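Local structure of disulfide bond forming protein (DsbF) (Mycobacterium tuberculosis, 3IOS) at residues V74-L79 and T98-T103; A48-T53 and T114-Y119; L20-K25 and G105-N110. The protein probably oxidises reduced, unfolded secreted proteins to form their disulfide bonds, acting as a thioredoxin-fold thiol oxidase outside the cytoplasm. All coordinates share one frame; numbering follows the deposited sequence. Where two conformers were deposited one is given.

Interaction 1. Residues V74-L79 and T98-T103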
ATOM      1  N   VAL A  74       2.010   2.983   1.711  1.00 11.26           N
ATOM      2  CA  VAL A  74       1.488   2.070   2.713  1.00 12.81           C
ATOM      3  C   VAL A  74       1.248   0.713   2.080  1.00 12.95           C
ATOM      4  O   VAL A  74       0.432   0.581   1.162  1.00 14.21           O
ATOM      5  CB  VAL A  74       0.146   2.569   3.301  1.00 13.51           C
ATOM      6  CG1 VAL A  74      -0.342   1.606   4.387  1.00 15.22           C
ATOM      7  CG2 VAL A  74       0.306   3.963   3.866  1.00 14.24           C
ATOM      8  N   GLY A  75       1.975  -0.291   2.555  1.00 12.84           N
ATOM      9  CA  GLY A  75       1.783  -1.634   2.044  1.00 12.98           C
ATOM     10  C   GLY A  75       0.613  -2.214   2.809  1.00 11.91           C
ATOM     11  O   GLY A  75       0.465  -1.934   3.999  1.00 12.85           O
ATOM     12  N   VAL A  76      -0.238  -2.980   2.136  1.00 10.57           N
ATOM     13  CA  VAL A  76      -1.395  -3.589   2.785  1.00 12.95           C
ATOM     14  C   VAL A  76      -1.349  -5.081   2.481  1.00 12.57           C
ATOM     15  O   VAL A  76      -1.833  -5.527   1.447  1.00 11.57           O
ATOM     16  CB  VAL A  76      -2.721  -2.993   2.251  1.00 13.92           C
ATOM     17  CG1 VAL A  76      -3.892  -3.504   3.091  1.00 15.29           C
ATOM     18  CG2 VAL A  76      -2.659  -1.460   2.289  1.00 14.18           C
ATOM     19  N   ALA A  77      -0.752  -5.845   3.390  1.00 14.25           N
ATOM     20  CA  ALA A  77      -0.608  -7.284   3.214  1.00 14.57           C
ATOM     21  C   ALA A  77      -1.867  -8.036   3.600  1.00 15.81           C
ATOM     22  O   ALA A  77      -2.464  -7.773   4.642  1.00 17.54           O
ATOM     23  CB  ALA A  77       0.565  -7.790   4.030  1.00 14.61           C
ATOM     24  N   GLY A  78      -2.261  -8.978   2.755  1.00 15.12           N
ATOM     25  CA  GLY A  78      -3.443  -9.762   3.037  1.00 17.56           C
ATOM     26  C   GLY A  78      -3.324 -11.194   2.554  1.00 18.27           C
ATOM     27  O   GLY A  78      -2.309 -11.592   1.976  1.00 16.52           O
ATOM     28  N   LEU A  79      -4.368 -11.971   2.827  1.00 18.52           N
ATOM     29  CA  LEU A  79      -4.461 -13.365   2.408  1.00 18.58           C
ATOM     30  C   LEU A  79      -3.391 -14.291   2.972  1.00 18.38           C
ATOM     31  O   LEU A  79      -2.941 -15.217   2.297  1.00 17.64           O
ATOM     32  CB  LEU A  79      -4.462 -13.443   0.876  1.00 17.92           C
ATOM     33  CG  LEU A  79      -5.541 -12.602   0.187  1.00 20.57           C
ATOM     34  CD1 LEU A  79      -5.537 -12.886  -1.308  1.00 20.28           C
ATOM     35  CD2 LEU A  79      -6.907 -12.925   0.783  1.00 21.11           C
ATOM     36  N   THR A  98       5.487   2.083   5.795  1.00 17.84           N
ATOM     37  CA  THR A  98       4.472   1.392   6.577  1.00 17.18           C
ATOM     38  C   THR A  98       3.893   0.147   5.919  1.00 17.42           C
ATOM     39  O   THR A  98       3.525   0.170   4.745  1.00 17.30           O
ATOM     40  CB  THR A  98       3.296   2.336   6.910  1.00 18.98           C
ATOM     41  OG1 THR A  98       3.792   3.506   7.572  1.00 22.73           O
ATOM     42  CG2 THR A  98       2.287   1.637   7.812  1.00 20.67           C
ATOM     43  N   GLN A  99       3.809  -0.938   6.688  1.00 14.78           N
ATOM     44  CA  GLN A  99       3.232  -2.188   6.201  1.00 14.30           C
ATOM     45  C   GLN A  99       2.076  -2.581   7.128  1.00 15.47           C
ATOM     46  O   GLN A  99       2.268  -2.727   8.334  1.00 18.48           O
ATOM     47  CB  GLN A  99       4.277  -3.310   6.203  1.00 15.10           C
ATOM     48  CG  GLN A  99       5.458  -3.097   5.275  1.00 16.01           C
ATOM     49  CD  GLN A  99       5.063  -3.066   3.819  1.00 14.64           C
ATOM     50  OE1 GLN A  99       3.977  -3.520   3.444  1.00 14.49           O
ATOM     51  NE2 GLN A  99       5.947  -2.535   2.981  1.00 18.07           N
ATOM     52  N   LEU A 100       0.879  -2.743   6.570  1.00 14.24           N
ATOM     53  CA  LEU A 100      -0.283  -3.132   7.369  1.00 16.06           C
ATOM     54  C   LEU A 100      -0.550  -4.624   7.256  1.00 17.15           C
ATOM     55  O   LEU A 100      -0.524  -5.193   6.162  1.00 16.61           O
ATOM     56  CB  LEU A 100      -1.538  -2.384   6.910  1.00 16.65           C
ATOM     57  CG  LEU A 100      -1.430  -0.863   6.830  1.00 15.48           C
ATOM     58  CD1 LEU A 100      -2.779  -0.286   6.449  1.00 15.49           C
ATOM     59  CD2 LEU A 100      -0.960  -0.310   8.158  1.00 17.06           C
ATOM     60  N   ALA A 101      -0.814  -5.261   8.394  1.00 17.17           N
ATOM     61  CA  ALA A 101      -1.113  -6.691   8.410  1.00 18.72           C
ATOM     62  C   ALA A 101      -2.634  -6.831   8.397  1.00 19.19           C
ATOM     63  O   ALA A 101      -3.266  -6.902   9.453  1.00 22.16           O
ATOM     64  CB  ALA A 101      -0.527  -7.334   9.659  1.00 19.76           C
ATOM     65  N   ASP A 102      -3.210  -6.871   7.199  1.00 17.61           N
ATOM     66  CA  ASP A 102      -4.660  -6.954   7.022  1.00 18.14           C
ATOM     67  C   ASP A 102      -5.182  -8.390   7.049  1.00 18.10           C
ATOM     68  O   ASP A 102      -5.810  -8.854   6.096  1.00 19.62           O
ATOM     69  CB  ASP A 102      -5.045  -6.262   5.703  1.00 19.50           C
ATOM     70  CG  ASP A 102      -6.544  -6.089   5.541  1.00 19.71           C
ATOM     71  OD1 ASP A 102      -7.213  -5.749   6.542  1.00 23.13           O
ATOM     72  OD2 ASP A 102      -7.050  -6.273   4.415  1.00 19.56           O
ATOM     73  N   THR A 103      -4.933  -9.080   8.158  1.00 21.42           N
ATOM     74  CA  THR A 103      -5.361 -10.464   8.305  1.00 22.33           C
ATOM     75  C   THR A 103      -6.874 -10.647   8.305  1.00 23.35           C
ATOM     76  O   THR A 103      -7.370 -11.692   7.881  1.00 25.08           O
ATOM     77  CB  THR A 103      -4.771 -11.101   9.584  1.00 23.68           C
ATOM     78  OG1 THR A 103      -5.106 -10.303  10.725  1.00 23.84           O
ATOM     79  CG2 THR A 103      -3.261 -11.210   9.470  1.00 24.40           C
TER
HETATM   80  O   HOH W   1      -6.534 -10.869   4.163  1.00 21.18           O

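Interaction 2. Residues A48-T53 and T114-Y119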
ATOM      1  N   ALA A  48       0.271  -9.848  -1.267  1.00 12.55           N
ATOM      2  CA  ALA A  48       0.132 -11.115  -0.544  1.00 15.63           C
ATOM      3  C   ALA A  48       1.546 -11.692  -0.584  1.00 15.16           C
ATOM      4  O   ALA A  48       2.202 -11.659  -1.620  1.00 13.43           O
ATOM      5  CB  ALA A  48      -0.853 -12.042  -1.258  1.00 13.84           C
ATOM      6  N   PRO A  49       2.029 -12.236   0.542  1.00 15.93           N
ATOM      7  CA  PRO A  49       3.379 -12.805   0.629  1.00 15.70           C
ATOM      8  C   PRO A  49       3.730 -13.889  -0.384  1.00 16.07           C
ATOM      9  O   PRO A  49       4.873 -13.977  -0.835  1.00 16.95           O
ATOM     10  CB  PRO A  49       3.442 -13.345   2.063  1.00 18.11           C
ATOM     11  CG  PRO A  49       2.393 -12.575   2.791  1.00 20.32           C
ATOM     12  CD  PRO A  49       1.287 -12.467   1.791  1.00 15.80           C
ATOM     13  N   TRP A  50       2.744 -14.710  -0.733  1.00 16.04           N
ATOM     14  CA  TRP A  50       2.943 -15.818  -1.657  1.00 18.08           C
ATOM     15  C   TRP A  50       2.778 -15.445  -3.120  1.00 19.48           C
ATOM     16  O   TRP A  50       2.955 -16.303  -4.007  1.00 18.81           O
ATOM     17  CB  TRP A  50       1.970 -16.944  -1.299  1.00 17.86           C
ATOM     18  CG  TRP A  50       0.574 -16.436  -1.083  1.00 16.98           C
ATOM     19  CD1 TRP A  50      -0.034 -16.186   0.111  1.00 16.13           C
ATOM     20  CD2 TRP A  50      -0.352 -16.034  -2.099  1.00 17.71           C
ATOM     21  NE1 TRP A  50      -1.282 -15.650  -0.094  1.00 16.50           N
ATOM     22  CE2 TRP A  50      -1.506 -15.553  -1.443  1.00 17.25           C
ATOM     23  CE3 TRP A  50      -0.325 -16.043  -3.501  1.00 17.71           C
ATOM     24  CZ2 TRP A  50      -2.617 -15.067  -2.139  1.00 19.52           C
ATOM     25  CZ3 TRP A  50      -1.428 -15.559  -4.194  1.00 19.72           C
ATOM     26  CH2 TRP A  50      -2.563 -15.084  -3.509  1.00 18.99           C
ATOM     27  N   CYS A  51       2.455 -14.216  -3.417  1.00 18.04           N
ATOM     28  CA  CYS A  51       2.246 -13.818  -4.781  1.00 19.58           C
ATOM     29  C   CYS A  51       3.558 -13.484  -5.502  1.00 20.13           C
ATOM     30  O   CYS A  51       4.252 -12.505  -5.146  1.00 19.10           O
ATOM     31  CB  CYS A  51       1.303 -12.554  -4.635  0.50 19.82           C
ATOM     32  SG  CYS A  51       0.802 -12.061  -6.376  0.50 25.85           S
ATOM     33  N   PRO A  52       3.883 -14.267  -6.507  1.00 20.35           N
ATOM     34  CA  PRO A  52       5.082 -14.035  -7.286  1.00 20.59           C
ATOM     35  C   PRO A  52       5.168 -12.691  -7.948  1.00 20.64           C
ATOM     36  O   PRO A  52       6.257 -12.134  -8.092  1.00 20.96           O
ATOM     37  CB  PRO A  52       5.074 -15.206  -8.275  1.00 23.38           C
ATOM     38  CG  PRO A  52       3.618 -15.476  -8.463  1.00 23.91           C
ATOM     39  CD  PRO A  52       3.087 -15.380  -7.055  1.00 22.39           C
ATOM     40  N   THR A  53       4.022 -12.172  -8.355  1.00 19.19           N
ATOM     41  CA  THR A  53       3.988 -10.864  -8.990  1.00 20.24           C
ATOM     42  C   THR A  53       4.335  -9.803  -7.946  1.00 19.48           C
ATOM     43  O   THR A  53       5.086  -8.870  -8.231  1.00 19.25           O
ATOM     44  CB  THR A  53       2.605 -10.574  -9.598  1.00 22.88           C
ATOM     45  OG1 THR A  53       2.303 -11.574 -10.581  1.00 25.42           O
ATOM     46  CG2 THR A  53       2.581  -9.207 -10.259  1.00 24.26           C
ATOM     47  N   THR A 114      -9.959  -7.480  -4.143  1.00 23.54           N
ATOM     48  CA  THR A 114     -10.177  -8.892  -3.878  1.00 25.95           C
ATOM     49  C   THR A 114      -8.979  -9.712  -4.328  1.00 27.86           C
ATOM     50  O   THR A 114      -8.780 -10.838  -3.871  1.00 31.65           O
ATOM     51  CB  THR A 114     -11.441  -9.402  -4.599  1.00 26.11           C
ATOM     52  OG1 THR A 114     -11.363  -9.075  -5.992  1.00 25.55           O
ATOM     53  CG2 THR A 114     -12.685  -8.763  -4.001  1.00 26.83           C
ATOM     54  N   GLN A 115      -8.173  -9.136  -5.214  1.00 29.63           N
ATOM     55  CA  GLN A 115      -6.996  -9.823  -5.726  1.00 31.18           C
ATOM     56  C   GLN A 115      -5.790  -8.902  -5.849  1.00 28.67           C
ATOM     57  O   GLN A 115      -5.916  -7.735  -6.210  1.00 27.59           O
ATOM     58  CB  GLN A 115      -7.295 -10.429  -7.097  1.00 33.72           C
ATOM     59  CG  GLN A 115      -8.441 -11.419  -7.107  1.00 38.53           C
ATOM     60  CD  GLN A 115      -8.783 -11.881  -8.509  1.00 39.70           C
ATOM     61  OE1 GLN A 115      -7.952 -12.472  -9.200  1.00 41.29           O
ATOM     62  NE2 GLN A 115     -10.012 -11.613  -8.939  1.00 41.88           N
ATOM     63  N   GLN A 116      -4.617  -9.441  -5.554  1.00 27.46           N
ATOM     64  CA  GLN A 116      -3.391  -8.669  -5.651  1.00 26.06           C
ATOM     65  C   GLN A 116      -2.711  -9.021  -6.968  1.00 25.92           C
ATOM     66  O   GLN A 116      -2.979 -10.067  -7.556  1.00 28.34           O
ATOM     67  CB  GLN A 116      -2.455  -8.999  -4.487  1.00 24.90           C
ATOM     68  CG  GLN A 116      -1.768 -10.351  -4.592  1.00 25.10           C
ATOM     69  CD  GLN A 116      -2.746 -11.489  -4.791  1.00 26.81           C
ATOM     70  OE1 GLN A 116      -3.794 -11.536  -4.146  1.00 27.10           O
ATOM     71  NE2 GLN A 116      -2.406 -12.417  -5.678  1.00 27.74           N
ATOM     72  N   PRO A 117      -1.830  -8.138  -7.453  1.00 24.80           N
ATOM     73  CA  PRO A 117      -1.520  -6.884  -6.771  1.00 23.21           C
ATOM     74  C   PRO A 117      -2.505  -5.790  -7.161  1.00 20.83           C
ATOM     75  O   PRO A 117      -3.220  -5.908  -8.159  1.00 18.59           O
ATOM     76  CB  PRO A 117      -0.107  -6.582  -7.248  1.00 25.73           C
ATOM     77  CG  PRO A 117      -0.156  -7.050  -8.667  1.00 25.87           C
ATOM     78  CD  PRO A 117      -0.895  -8.374  -8.570  1.00 26.68           C
ATOM     79  N   ALA A 118      -2.550  -4.738  -6.355  1.00 17.47           N
ATOM     80  CA  ALA A 118      -3.417  -3.602  -6.625  1.00 17.13           C
ATOM     81  C   ALA A 118      -2.774  -2.379  -5.997  1.00 16.40           C
ATOM     82  O   ALA A 118      -1.941  -2.496  -5.091  1.00 15.26           O
ATOM     83  CB  ALA A 118      -4.805  -3.829  -6.045  1.00 16.79           C
ATOM     84  N   TYR A 119      -3.160  -1.210  -6.492  1.00 14.30           N
ATOM     85  CA  TYR A 119      -2.626   0.051  -5.997  1.00 13.87           C
ATOM     86  C   TYR A 119      -3.750   1.057  -5.815  1.00 16.55           C
ATOM     87  O   TYR A 119      -4.639   1.158  -6.660  1.00 18.74           O
ATOM     88  CB  TYR A 119      -1.620   0.621  -7.004  1.00 14.31           C
ATOM     89  CG  TYR A 119      -0.381  -0.211  -7.183  1.00 14.63           C
ATOM     90  CD1 TYR A 119       0.785   0.089  -6.482  1.00 14.96           C
ATOM     91  CD2 TYR A 119      -0.380  -1.325  -8.022  1.00 16.17           C
ATOM     92  CE1 TYR A 119       1.922  -0.696  -6.608  1.00 17.32           C
ATOM     93  CE2 TYR A 119       0.754  -2.123  -8.153  1.00 16.17           C
ATOM     94  CZ  TYR A 119       1.901  -1.799  -7.441  1.00 17.73           C
ATOM     95  OH  TYR A 119       3.030  -2.576  -7.558  1.00 22.06           O
TER

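Interaction 3. Residues L20-K25 and G105-N110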
ATOM      1  N   LEU A  20     -11.021   6.553   3.275  1.00 18.40           N
ATOM      2  CA  LEU A  20      -9.952   6.640   4.264  1.00 18.07           C
ATOM      3  C   LEU A  20     -10.423   6.338   5.678  1.00 17.61           C
ATOM      4  O   LEU A  20      -9.639   6.368   6.622  1.00 17.35           O
ATOM      5  CB  LEU A  20      -9.313   8.031   4.227  1.00 17.69           C
ATOM      6  CG  LEU A  20      -8.594   8.391   2.924  1.00 19.97           C
ATOM      7  CD1 LEU A  20      -7.935   9.753   3.068  1.00 19.00           C
ATOM      8  CD2 LEU A  20      -7.549   7.329   2.608  1.00 19.43           C
ATOM      9  N   GLN A  21     -11.705   6.038   5.828  1.00 18.46           N
ATOM     10  CA  GLN A  21     -12.236   5.749   7.148  1.00 20.13           C
ATOM     11  C   GLN A  21     -12.053   4.294   7.532  1.00 20.47           C
ATOM     12  O   GLN A  21     -12.982   3.490   7.457  1.00 23.22           O
ATOM     13  CB  GLN A  21     -13.708   6.152   7.217  1.00 18.93           C
ATOM     14  CG  GLN A  21     -13.906   7.655   7.056  1.00 20.51           C
ATOM     15  CD  GLN A  21     -15.351   8.085   7.220  1.00 22.70           C
ATOM     16  OE1 GLN A  21     -16.190   7.834   6.355  1.00 21.72           O
ATOM     17  NE2 GLN A  21     -15.647   8.735   8.340  1.00 23.60           N
ATOM     18  N   PHE A  22     -10.833   3.968   7.941  1.00 19.84           N
ATOM     19  CA  PHE A  22     -10.485   2.617   8.356  1.00 20.78           C
ATOM     20  C   PHE A  22      -9.283   2.678   9.286  1.00 22.07           C
ATOM     21  O   PHE A  22      -8.534   3.653   9.286  1.00 20.78           O
ATOM     22  CB  PHE A  22     -10.170   1.749   7.126  1.00 21.35           C
ATOM     23  CG  PHE A  22      -8.868   2.093   6.443  1.00 21.12           C
ATOM     24  CD1 PHE A  22      -7.662   1.578   6.909  1.00 20.99           C
ATOM     25  CD2 PHE A  22      -8.851   2.928   5.327  1.00 20.24           C
ATOM     26  CE1 PHE A  22      -6.456   1.891   6.277  1.00 22.15           C
ATOM     27  CE2 PHE A  22      -7.648   3.248   4.689  1.00 20.17           C
ATOM     28  CZ  PHE A  22      -6.451   2.724   5.166  1.00 19.48           C
ATOM     29  N   SER A  23      -9.118   1.644  10.099  1.00 22.22           N
ATOM     30  CA  SER A  23      -7.988   1.575  11.010  1.00 24.19           C
ATOM     31  C   SER A  23      -7.329   0.223  10.773  1.00 22.23           C
ATOM     32  O   SER A  23      -7.929  -0.659  10.161  1.00 24.56           O
ATOM     33  CB  SER A  23      -8.454   1.699  12.461  1.00 26.92           C
ATOM     34  OG  SER A  23      -9.425   0.717  12.764  1.00 30.03           O
ATOM     35  N   ALA A  24      -6.099   0.067  11.243  1.00 23.03           N
ATOM     36  CA  ALA A  24      -5.383  -1.186  11.062  1.00 21.83           C
ATOM     37  C   ALA A  24      -4.165  -1.245  11.969  1.00 21.89           C
ATOM     38  O   ALA A  24      -3.857  -0.285  12.670  1.00 22.06           O
ATOM     39  CB  ALA A  24      -4.956  -1.333   9.598  1.00 24.92           C
ATOM     40  N   LYS A  25      -3.482  -2.386  11.962  1.00 20.79           N
ATOM     41  CA  LYS A  25      -2.278  -2.568  12.766  1.00 23.65           C
ATOM     42  C   LYS A  25      -1.094  -2.764  11.829  1.00 20.75           C
ATOM     43  O   LYS A  25      -1.204  -3.484  10.838  1.00 24.33           O
ATOM     44  CB  LYS A  25      -2.411  -3.801  13.667  1.00 26.27           C
ATOM     45  CG  LYS A  25      -3.180  -3.587  14.967  1.00 29.49           C
ATOM     46  CD  LYS A  25      -2.339  -2.832  15.989  1.00 31.15           C
ATOM     47  CE  LYS A  25      -3.037  -2.745  17.340  1.00 32.77           C
ATOM     48  NZ  LYS A  25      -2.233  -1.966  18.325  1.00 33.50           N
ATOM     49  N   GLY A 105      -8.759  -8.841   6.569  1.00 22.75           N
ATOM     50  CA  GLY A 105      -9.163  -8.385   5.252  1.00 19.56           C
ATOM     51  C   GLY A 105     -10.032  -7.143   5.179  1.00 18.25           C
ATOM     52  O   GLY A 105     -10.590  -6.849   4.125  1.00 20.68           O
ATOM     53  N   SER A 106     -10.140  -6.410   6.280  1.00 19.47           N
ATOM     54  CA  SER A 106     -10.970  -5.212   6.296  1.00 21.11           C
ATOM     55  C   SER A 106     -10.425  -4.068   5.439  1.00 20.45           C
ATOM     56  O   SER A 106     -11.200  -3.327   4.829  1.00 21.74           O
ATOM     57  CB  SER A 106     -11.198  -4.734   7.737  1.00 20.60           C
ATOM     58  OG  SER A 106      -9.989  -4.452   8.414  1.00 23.72           O
ATOM     59  N   VAL A 107      -9.106  -3.917   5.376  1.00 18.41           N
ATOM     60  CA  VAL A 107      -8.550  -2.835   4.571  1.00 16.32           C
ATOM     61  C   VAL A 107      -8.744  -3.125   3.085  1.00 16.52           C
ATOM     62  O   VAL A 107      -9.125  -2.240   2.323  1.00 15.80           O
ATOM     63  CB  VAL A 107      -7.050  -2.598   4.884  1.00 15.95           C
ATOM     64  CG1 VAL A 107      -6.523  -1.435   4.046  1.00 18.68           C
ATOM     65  CG2 VAL A 107      -6.873  -2.292   6.368  1.00 16.65           C
ATOM     66  N   TRP A 108      -8.486  -4.361   2.661  1.00 15.02           N
ATOM     67  CA  TRP A 108      -8.691  -4.711   1.263  1.00 15.87           C
ATOM     68  C   TRP A 108     -10.155  -4.485   0.899  1.00 17.59           C
ATOM     69  O   TRP A 108     -10.468  -3.938  -0.159  1.00 17.24           O
ATOM     70  CB  TRP A 108      -8.348  -6.179   1.012  1.00 16.42           C
ATOM     71  CG  TRP A 108      -6.893  -6.453   0.831  1.00 16.92           C
ATOM     72  CD1 TRP A 108      -5.857  -5.875   1.504  1.00 16.59           C
ATOM     73  CD2 TRP A 108      -6.316  -7.433  -0.033  1.00 16.26           C
ATOM     74  NE1 TRP A 108      -4.663  -6.442   1.118  1.00 15.64           N
ATOM     75  CE2 TRP A 108      -4.918  -7.406   0.177  1.00 15.53           C
ATOM     76  CE3 TRP A 108      -6.844  -8.343  -0.959  1.00 17.21           C
ATOM     77  CZ2 TRP A 108      -4.040  -8.250  -0.510  1.00 15.82           C
ATOM     78  CZ3 TRP A 108      -5.970  -9.185  -1.643  1.00 17.64           C
ATOM     79  CH2 TRP A 108      -4.584  -9.132  -1.410  1.00 16.66           C
ATOM     80  N   ALA A 109     -11.050  -4.912   1.786  1.00 19.62           N
ATOM     81  CA  ALA A 109     -12.483  -4.771   1.548  1.00 22.65           C
ATOM     82  C   ALA A 109     -12.865  -3.307   1.378  1.00 22.97           C
ATOM     83  O   ALA A 109     -13.673  -2.956   0.517  1.00 22.78           O
ATOM     84  CB  ALA A 109     -13.259  -5.384   2.704  1.00 23.17           C
ATOM     85  N   ASN A 110     -12.267  -2.457   2.201  1.00 22.38           N
ATOM     86  CA  ASN A 110     -12.537  -1.029   2.159  1.00 21.73           C
ATOM     87  C   ASN A 110     -12.218  -0.392   0.808  1.00 22.46           C
ATOM     88  O   ASN A 110     -12.811   0.621   0.439  1.00 22.55           O
ATOM     89  CB  ASN A 110     -11.744  -0.319   3.251  1.00 22.07           C
ATOM     90  CG  ASN A 110     -11.998   1.168   3.270  1.00 25.10           C
ATOM     91  OD1 ASN A 110     -13.050   1.612   3.689  1.00 24.94           O
ATOM     92  ND2 ASN A 110     -11.038   1.943   2.789  1.00 24.84           N
TER
HETATM   93  O   HOH W   2     -10.008  -1.922   8.036  1.00 32.83           O
HETATM   94  O   HOH W   3      -8.192  -3.805  11.184  1.00 46.93           O

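Interaction 1. Residues V74-L79 and T98-T103
Val74 sets CG1 anti to its backbone N (chi1 -178°), while Leu100 turns CG beside its own N (chi1 -53°); the two branches thereby meet on one face of the sheet, with Val74 CG1 3.6 Å from Leu100 CG. Val76 lies on the same face, and its CG1 rests 4.0 Å from Asp102 CB. Branched aliphatic residues suit this buried surface. On the other face Gln99 bends back at chi2 (-64°), and its OE1 comes to 3.2 Å from Gly75 CA, an approach possible because Gly75 has no side chain on this face. The amide is firmly anchored, since Trp47 NE1 donates to OE1 and NE2 donates to Val94 O. Between the backbones, Gly75 N gives a straight bond to Thr98 O at 2.7 Å, and Leu100 N returns one to Gly75 O, also 2.7 Å. Ala77 continues the pattern through its N to Leu100 O (2.9 Å) and its O to Asp102 N (2.8 Å). Past the strands, a water bridges Leu79 N and Asp102 O. Helix 82-91, which connects the two parallel strands, covers the Gln99 and Ala77 face; together they form a beta-alpha-beta unit, with strand 98-101 at the border of the thioredoxin-fold sheet.

Interaction 2. Residues A48-T53 and T114-Y119
Cys51 SG accepts a hydrogen bond from Gln116 NE2 at 3.3 Å, with an N-H...S angle of 155° and the sulfur close to the plane of the amide. The same sulfur caps a backbone N in the first turn of helix 52-67; in the conformer described, the sulfur of Cys51, the N-cap residue, therefore has two N-H partners. Chi1 of 74° sets Gln116 CG between its backbone N and carbonyl carbon, 3.8 Å from Ala48 CB. The bend at chi2 then turns the amide toward Cys51 and Trp50, steeply inclined at 73° to the indole plane, with NE2 3.4 Å from Trp50 CH2. The indole is steadied at its other end, where NE1 donates to Leu79 O. Cys51 and Cys54, seen as a disulfide in this protein, form the CxxC redox site at a helix start that marks the thioredoxin family. Facing it is Pro117, preceded by a cis peptide bond, the cis-proline of the same fold. Its CG lies 3.8 Å from Thr53 CG2, a plain apolar touch for which a methyl and a compact ring are well suited. Thr53 directs OG1 to a weak bond with Arg134, and Pro117 also leans on Cys54 and Glu57 of helix 52-67.

Interaction 3. Residues L20-K25 and G105-N110
Phe22, Val107 and Asn110 form the close-packed part of this contact, with both valine methyls set against the aromatic ring. Val107 CG1 lies over one face, 4.0 Å from Phe22 CE1, while CG2 reaches Phe22 CD1 at the same separation. The second methyl does double duty, for it also touches Ala24 CB at 3.9 Å. The beta-branched valine thus spans two neighbours that project from the same side of segment 20-25, and Ala24, with only a methyl, meets CG2 directly. Phe22 places its CG between backbone N and carbonyl carbon (chi1 71°), which turns the ring against Val107 and Asn110. Asn110 brings ND2 to 3.5 Å from Phe22 CD2, its amide inclined 50° to the ring, and spends that nitrogen on a hydrogen bond to Gln19 O; an asparagine can meet the ring and hold the chain before it at once. Val107 also touches Val76 of strand 72-77, linking the hairpin contact to the main sheet.

In fold terms, the small antiparallel hairpin of strands 23-25 and 31-33, near the N terminus, packs on the short helix 106-110 of the same thioredoxin-fold domain. That helix is fastened at its start by Asp102, whose carboxylate accepts from the backbone N of both Val107 and Trp108.

The fit relaxes at Ser23 and Ser106, where the two segments stand apart and communicate through water: one molecule donates to Ser106 OG at 2.6 Å and to Ser23 O at 3.2 Å, and a second bridges the same pair weakly. Ser106 suits this hydrated margin, its short hydroxyl also bonding to Asp104, while the CB of Ser23 points away from the helix.

From the N terminus, residues 20-25 enter first and wait some eighty residues for helix 106-110, so interaction 3 closes a long loop. Residues 48-53 begin inside that loop and find their partner 114-119 beyond its end; interactions 2 and 3 therefore cross. Interaction 1 is the most local, with only helix 82-91 and its connections between its strands, and is nested within both larger loops. Together they tie the N-terminal hairpin, the sheet border and the redox site into one domain. Direct packing joins them: Gly78 O rests against Ala48 CB, Leu79 touches both Trp108 and Gln116, and Trp108 in turn packs on Gln116.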